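Local coordinates for protein Hen1 (Anabaena variabilis, PDB 3JWH) that probably transfers a methyl group from S-adenosylmethionine to the 2'-hydroxyl of the 3'-terminal nucleotide of RNA, through its methyltransferase domain, at residues 31-36 / 105-110; 53-58 / 85-90. All coordinates share one frame; numbering follows the deposited sequence.

Contact 1: 31-36 / 105-110. With SAH (S-adenosyl-L-homocysteine), chain C.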
loop_
_atom_site.group_PDB
_atom_site.type_symbol
_atom_site.label_atom_id
_atom_site.label_comp_id
_atom_site.label_asym_id
_atom_site.label_seq_id
_atom_site.Cartn_x
_atom_site.Cartn_y
_atom_site.Cartn_z
ATOM N N ARG A 31 -7.381 -12.017 0.530
ATOM C CA ARG A 31 -7.656 -12.219 1.952
ATOM C C ARG A 31 -6.433 -12.062 2.856
ATOM O O ARG A 31 -6.552 -11.604 3.995
ATOM C CB ARG A 31 -8.254 -13.610 2.167
ATOM C CG ARG A 31 -9.498 -13.909 1.342
ATOM C CD ARG A 31 -10.637 -13.003 1.772
ATOM N NE ARG A 31 -11.865 -13.257 1.030
ATOM C CZ ARG A 31 -12.534 -14.405 1.053
ATOM N NH1 ARG A 31 -12.094 -15.418 1.786
ATOM N NH2 ARG A 31 -13.646 -14.538 0.338
ATOM N N ARG A 32 -5.268 -12.459 2.344
ATOM C CA ARG A 32 -4.016 -12.414 3.091
ATOM C C ARG A 32 -3.250 -11.189 2.638
ATOM O O ARG A 32 -2.731 -11.162 1.533
ATOM C CB ARG A 32 -3.198 -13.668 2.797
ATOM C CG ARG A 32 -3.942 -14.973 3.021
ATOM C CD ARG A 32 -3.770 -15.466 4.439
ATOM N NE ARG A 32 -4.686 -16.556 4.772
ATOM C CZ ARG A 32 -4.704 -17.177 5.946
ATOM N NH1 ARG A 32 -3.857 -16.817 6.902
ATOM N NH2 ARG A 32 -5.589 -18.132 6.175
ATOM N N VAL A 33 -3.145 -10.188 3.500
ATOM C CA VAL A 33 -2.479 -8.962 3.108
ATOM C C VAL A 33 -1.297 -8.513 3.942
ATOM O O VAL A 33 -1.307 -8.596 5.162
ATOM C CB VAL A 33 -3.484 -7.769 3.094
ATOM C CG1 VAL A 33 -2.803 -6.504 2.521
ATOM C CG2 VAL A 33 -4.751 -8.149 2.304
ATOM N N ILE A 34 -0.291 -7.991 3.256
ATOM C CA ILE A 34 0.860 -7.469 3.932
ATOM C C ILE A 34 1.014 -5.995 3.575
ATOM O O ILE A 34 1.135 -5.639 2.421
ATOM C CB ILE A 34 2.150 -8.265 3.580
ATOM C CG1 ILE A 34 3.338 -7.657 4.316
ATOM C CG2 ILE A 34 2.414 -8.235 2.089
ATOM C CD1 ILE A 34 4.618 -8.532 4.270
ATOM N N ASP A 35 1.021 -5.143 4.592
ATOM C CA ASP A 35 1.154 -3.705 4.400
ATOM C C ASP A 35 2.597 -3.223 4.608
ATOM O O ASP A 35 3.077 -3.145 5.742
ATOM C CB ASP A 35 0.207 -2.997 5.358
ATOM C CG ASP A 35 0.106 -1.516 5.088
ATOM O OD1 ASP A 35 0.162 -1.117 3.903
ATOM O OD2 ASP A 35 -0.048 -0.752 6.066
ATOM N N LEU A 36 3.274 -2.906 3.515
ATOM C CA LEU A 36 4.669 -2.471 3.571
ATOM C C LEU A 36 4.793 -0.968 3.845
ATOM O O LEU A 36 4.368 -0.147 3.052
ATOM C CB LEU A 36 5.377 -2.860 2.271
ATOM C CG LEU A 36 5.181 -4.329 1.857
ATOM C CD1 LEU A 36 5.669 -4.537 0.439
ATOM C CD2 LEU A 36 5.912 -5.248 2.829
ATOM N N ALA A 105 -1.861 -10.172 -1.446
ATOM C CA ALA A 105 -1.604 -8.795 -1.853
ATOM C C ALA A 105 -0.669 -8.053 -0.916
ATOM O O ALA A 105 -0.565 -8.361 0.273
ATOM C CB ALA A 105 -2.933 -8.034 -1.946
ATOM N N ALA A 106 0.016 -7.074 -1.483
ATOM C CA ALA A 106 0.907 -6.210 -0.746
ATOM C C ALA A 106 0.359 -4.793 -0.979
ATOM O O ALA A 106 -0.022 -4.448 -2.099
ATOM C CB ALA A 106 2.302 -6.316 -1.306
ATOM N N THR A 107 0.282 -3.981 0.064
ATOM C CA THR A 107 -0.183 -2.606 -0.126
ATOM C C THR A 107 0.975 -1.699 0.230
ATOM O O THR A 107 1.679 -1.936 1.201
ATOM C CB THR A 107 -1.398 -2.255 0.770
ATOM O OG1 THR A 107 -1.086 -2.536 2.143
ATOM C CG2 THR A 107 -2.629 -3.040 0.338
ATOM N N VAL A 108 1.182 -0.665 -0.566
ATOM C CA VAL A 108 2.265 0.285 -0.343
ATOM C C VAL A 108 1.529 1.637 -0.396
ATOM O O VAL A 108 1.394 2.246 -1.463
ATOM C CB VAL A 108 3.310 0.195 -1.493
ATOM C CG1 VAL A 108 4.567 0.905 -1.102
ATOM C CG2 VAL A 108 3.576 -1.269 -1.860
ATOM N N ILE A 109 1.059 2.091 0.758
ATOM C CA ILE A 109 0.271 3.313 0.866
ATOM C C ILE A 109 1.035 4.544 1.300
ATOM O O ILE A 109 1.528 4.618 2.429
ATOM C CB ILE A 109 -0.886 3.106 1.843
ATOM C CG1 ILE A 109 -1.546 1.761 1.563
ATOM C CG2 ILE A 109 -1.925 4.226 1.691
ATOM C CD1 ILE A 109 -2.069 1.597 0.135
ATOM N N GLU A 110 1.127 5.513 0.397
ATOM C CA GLU A 110 1.836 6.749 0.688
ATOM C C GLU A 110 3.244 6.425 1.186
ATOM O O GLU A 110 3.698 6.944 2.214
ATOM C CB GLU A 110 1.069 7.555 1.742
ATOM C CG GLU A 110 -0.432 7.736 1.416
ATOM C CD GLU A 110 -0.695 8.466 0.086
ATOM O OE1 GLU A 110 -0.338 9.660 -0.036
ATOM O OE2 GLU A 110 -1.262 7.846 -0.836
HETATM N N SAH C . 1.043 3.857 5.159
HETATM C CA SAH C . 0.844 4.633 6.393
HETATM C CB SAH C . 1.681 5.912 6.328
HETATM C CG SAH C . 3.157 5.573 6.120
HETATM S SD SAH C . 4.248 7.035 5.963
HETATM C C SAH C . -0.631 5.016 6.527
HETATM O O SAH C . -0.961 6.134 6.077
HETATM O OXT SAH C . -1.390 4.185 7.075
HETATM C "C5'" SAH C . 5.725 6.164 5.327
HETATM C "C4'" SAH C . 6.019 4.903 6.144
HETATM O "O4'" SAH C . 7.013 4.127 5.452
HETATM C "C3'" SAH C . 6.606 5.277 7.508
HETATM O "O3'" SAH C . 6.145 4.362 8.505
HETATM C "C2'" SAH C . 8.102 5.085 7.256
HETATM O "O2'" SAH C . 8.753 4.795 8.496
HETATM C "C1'" SAH C . 8.034 3.816 6.411
HETATM N N9 SAH C . 9.301 3.554 5.695
HETATM C C8 SAH C . 10.005 4.449 5.005
HETATM N N7 SAH C . 11.068 3.859 4.466
HETATM C C5 SAH C . 11.045 2.577 4.814
HETATM C C6 SAH C . 11.869 1.491 4.564
HETATM N N6 SAH C . 12.970 1.636 3.827
HETATM N N1 SAH C . 11.553 0.303 5.083
HETATM C C2 SAH C . 10.467 0.151 5.830
HETATM N N3 SAH C . 9.661 1.162 6.090
HETATM C C4 SAH C . 9.917 2.382 5.601
HETATM O O HOH W 1 1.835 1.000 3.175
#

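Contact 2: 53-58 / 85-90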
loop_
_atom_site.group_PDB
_atom_site.type_symbol
_atom_site.label_atom_id
_atom_site.label_comp_id
_atom_site.label_asym_id
_atom_site.label_seq_id
_atom_site.Cartn_x
_atom_site.Cartn_y
_atom_site.Cartn_z
ATOM N N PHE A 53 -10.778 -10.398 5.780
ATOM C CA PHE A 53 -9.344 -10.616 5.726
ATOM C C PHE A 53 -8.932 -11.746 6.659
ATOM O O PHE A 53 -9.332 -11.780 7.820
ATOM C CB PHE A 53 -8.666 -9.295 6.070
ATOM C CG PHE A 53 -8.992 -8.209 5.091
ATOM C CD1 PHE A 53 -8.473 -8.253 3.798
ATOM C CD2 PHE A 53 -9.910 -7.213 5.414
ATOM C CE1 PHE A 53 -8.869 -7.330 2.841
ATOM C CE2 PHE A 53 -10.318 -6.283 4.468
ATOM C CZ PHE A 53 -9.800 -6.340 3.177
ATOM N N GLU A 54 -8.151 -12.680 6.127
ATOM C CA GLU A 54 -7.714 -13.858 6.874
ATOM C C GLU A 54 -6.325 -13.736 7.488
ATOM O O GLU A 54 -5.911 -14.563 8.301
ATOM C CB GLU A 54 -7.794 -15.094 5.972
ATOM C CG GLU A 54 -9.222 -15.599 5.756
ATOM C CD GLU A 54 -9.294 -16.845 4.884
ATOM O OE1 GLU A 54 -8.386 -17.714 4.970
ATOM O OE2 GLU A 54 -10.280 -16.970 4.124
ATOM N N GLN A 55 -5.608 -12.696 7.099
ATOM C CA GLN A 55 -4.289 -12.453 7.644
ATOM C C GLN A 55 -3.862 -11.038 7.322
ATOM O O GLN A 55 -3.949 -10.601 6.178
ATOM C CB GLN A 55 -3.275 -13.446 7.092
ATOM C CG GLN A 55 -1.868 -13.205 7.599
ATOM C CD GLN A 55 -0.920 -14.333 7.208
ATOM O OE1 GLN A 55 -1.176 -15.070 6.257
ATOM N NE2 GLN A 55 0.180 -14.457 7.934
ATOM N N ILE A 56 -3.436 -10.331 8.358
ATOM C CA ILE A 56 -2.990 -8.956 8.248
ATOM C C ILE A 56 -1.562 -8.831 8.788
ATOM O O ILE A 56 -1.318 -9.108 9.953
ATOM C CB ILE A 56 -3.894 -7.991 9.085
ATOM C CG1 ILE A 56 -5.330 -7.986 8.569
ATOM C CG2 ILE A 56 -3.341 -6.611 9.052
ATOM C CD1 ILE A 56 -6.138 -9.156 8.985
ATOM N N THR A 57 -0.616 -8.428 7.947
ATOM C CA THR A 57 0.741 -8.231 8.415
ATOM C C THR A 57 1.204 -6.836 8.044
ATOM O O THR A 57 1.086 -6.445 6.897
ATOM C CB THR A 57 1.728 -9.234 7.797
ATOM O OG1 THR A 57 1.429 -10.550 8.264
ATOM C CG2 THR A 57 3.149 -8.876 8.194
ATOM N N GLY A 58 1.738 -6.105 9.019
ATOM C CA GLY A 58 2.247 -4.762 8.788
ATOM C C GLY A 58 3.752 -4.717 8.989
ATOM O O GLY A 58 4.263 -5.234 9.976
ATOM N N ARG A 85 -4.742 -13.169 13.531
ATOM C CA ARG A 85 -4.566 -12.804 12.126
ATOM C C ARG A 85 -3.494 -11.718 11.954
ATOM O O ARG A 85 -2.875 -11.601 10.895
ATOM C CB ARG A 85 -5.905 -12.317 11.556
ATOM C CG ARG A 85 -6.943 -13.417 11.405
ATOM C CD ARG A 85 -8.385 -12.915 11.520
ATOM N NE ARG A 85 -8.756 -11.922 10.512
ATOM C CZ ARG A 85 -9.120 -10.668 10.789
ATOM N NH1 ARG A 85 -9.157 -10.251 12.046
ATOM N NH2 ARG A 85 -9.466 -9.836 9.811
ATOM N N LEU A 86 -3.280 -10.941 13.007
ATOM C CA LEU A 86 -2.323 -9.839 13.006
ATOM C C LEU A 86 -0.865 -10.198 13.288
ATOM O O LEU A 86 -0.569 -11.077 14.076
ATOM C CB LEU A 86 -2.759 -8.788 14.021
ATOM C CG LEU A 86 -1.768 -7.633 14.171
ATOM C CD1 LEU A 86 -1.755 -6.794 12.895
ATOM C CD2 LEU A 86 -2.146 -6.793 15.376
ATOM N N GLN A 87 0.040 -9.469 12.656
ATOM C CA GLN A 87 1.466 -9.678 12.830
ATOM C C GLN A 87 2.164 -8.359 12.497
ATOM O O GLN A 87 1.887 -7.749 11.467
ATOM C CB GLN A 87 1.944 -10.789 11.889
ATOM C CG GLN A 87 3.233 -11.472 12.281
ATOM C CD GLN A 87 3.764 -12.376 11.174
ATOM O OE1 GLN A 87 3.007 -13.134 10.552
ATOM N NE2 GLN A 87 5.065 -12.312 10.932
ATOM N N LEU A 88 3.052 -7.924 13.384
ATOM C CA LEU A 88 3.822 -6.691 13.225
ATOM C C LEU A 88 5.306 -7.041 13.095
ATOM O O LEU A 88 5.851 -7.771 13.911
ATOM C CB LEU A 88 3.602 -5.788 14.437
ATOM C CG LEU A 88 2.714 -4.554 14.255
ATOM C CD1 LEU A 88 1.506 -4.866 13.412
ATOM C CD2 LEU A 88 2.309 -4.047 15.603
ATOM N N ILE A 89 5.952 -6.508 12.069
ATOM C CA ILE A 89 7.354 -6.803 11.816
ATOM C C ILE A 89 8.206 -5.556 11.569
ATOM O O ILE A 89 7.840 -4.698 10.758
ATOM C CB ILE A 89 7.492 -7.694 10.569
ATOM C CG1 ILE A 89 6.848 -9.054 10.809
ATOM C CG2 ILE A 89 8.955 -7.834 10.195
ATOM C CD1 ILE A 89 6.701 -9.864 9.535
ATOM N N GLN A 90 9.341 -5.455 12.267
ATOM C CA GLN A 90 10.238 -4.339 12.041
ATOM C C GLN A 90 11.189 -4.807 10.946
ATOM O O GLN A 90 11.684 -5.942 10.979
ATOM C CB GLN A 90 11.033 -3.960 13.302
ATOM C CG GLN A 90 11.855 -2.663 13.155
ATOM C CD GLN A 90 13.123 -2.821 12.310
ATOM O OE1 GLN A 90 13.628 -1.846 11.738
ATOM N NE2 GLN A 90 13.652 -4.041 12.246
HETATM O O HOH W 2 -0.274 -11.975 9.933
#

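Contact 1: 31-36 / 105-110
Thr107 OG1 donates a hydrogen bond to Asp35 OD1 at 2.6 Å, meeting the carboxylate from above its plane. Both side chains stand on the same face of the sheet, at a parallel bridge between strands 32-36 and 105-109. The threonine hydroxyl is set between its own backbone N and carbonyl carbon (chi1 54°), which turns OG1 to the aspartate and leaves CG2 to meet Val33 CG1 at 4.1 Å. On the other face Ala106 CB fits against Ile34 CG2 at 3.9 Å and, more loosely, against Leu36 CD1, so one methyl meets both larger side chains.

Beneath these side chains the backbones exchange bonds in parallel fashion. Ala105 N reaches Arg32 O at a long 3.3 Å, while Ile34 N donates to Ala105 O, Thr107 N to Ile34 O and Leu36 N to Thr107 O. Past the Leu36 bond a water bridges the strands; it accepts from Ile109 N at 2.8 Å and lies within donating distance of Asp35 OD1 and Leu36 O. Asp35 OD1 thus faces both the threonine hydroxyl and the water.

Leu43 and Leu44 of helix 42-49 and Val21 of helix 13-27 cover the Asp35-Thr107 face, so the carboxylate is buried. The carbonyl of the residue that holds the water, Ile109 O, accepts a hydrogen bond from the amino N of S-adenosylhomocysteine at 2.9 Å, and the carbonyl of Glu110 lies near the ligand's SD. The Glu110 carboxylate turns to Arg17 and Thr139. Central parallel strands ending at the cofactor are the hallmark of Rossmann-like methyltransferases; here, a buried acid held by a hydroxyl and water probably helps fix the strand ends that present the Ile109 carbonyl to the ligand.

Contact 2: 53-58 / 85-90
The guanidinium of Arg85 carries the CD1 methyl of Ile56 over one face, 3.4 Å above its plane and offset toward the rim, while the carbonyl of Phe53 meets its edge. NE and NH2 both donate to Phe53 O, each at 2.8 Å, a side-on grip in which two N-H groups converge on one oxygen lying almost in the guanidinium plane. A bend at chi3 (60°) folds the arginine back to this carbonyl, and its CG passes Glu54 O on the way. NH1 is taken by the carbonyls of Leu48 and Gln82. An alanine in place of Arg85 would probably leave Phe53 O without either of these donors and strip the guanidinium from the Ile56 CD1 methyl.

Onward, strands 55-60 and 86-90 run parallel. Ile56 N donates to Arg85 O; Gly58 N donates to Gln87 O and Ile89 N to Gly58 O, both at 3.0 Å, whereas the bond from Gln87 N to Ile56 O is weak. A water accepts from Gln55 NE2, donates to Arg85 O and bonds Thr57 OG1, which also pairs with the hydroxyl of Tyr103. Thr57 and Gln87 point the same way, and Thr57 CG2 touches Ile89 CD1 at 3.9 Å.

On the other face Ile56 CG2 meets Leu86 CD1 at 4.2 Å. There, helix 42-49 packs on Ile56 and Leu88, and helix 63-73 on Leu86 and Leu88. Strand 86-90 is the outermost on this side of the sheet, and strand 55-60 joins it to strand 32-36.

How the contacts relate
Both contacts join parallel neighbours in one sheet, and strands 55-60 and 32-36 lie side by side, with 86-90 and 105-109 flanking the pair: Val33 N probably bonds Gln55 O and Asp35 N Thr57 O. The centre of contact 1 lies about 5 Å from the centre of the chain, and the contact is buried; that of contact 2 lies about 14 Å from it, and this contact includes the edge strand and is partly buried. Along the chain, contact 2 is nested inside the loop closed by contact 1. Their polar chemistry differs accordingly: a sheltered carboxylate and hydroxyl near the cofactor in 31-36/105-110, against an arginine tying backbone carbonyls at the strands' starting end in 53-58/85-90. Helix 42-49 packs against both.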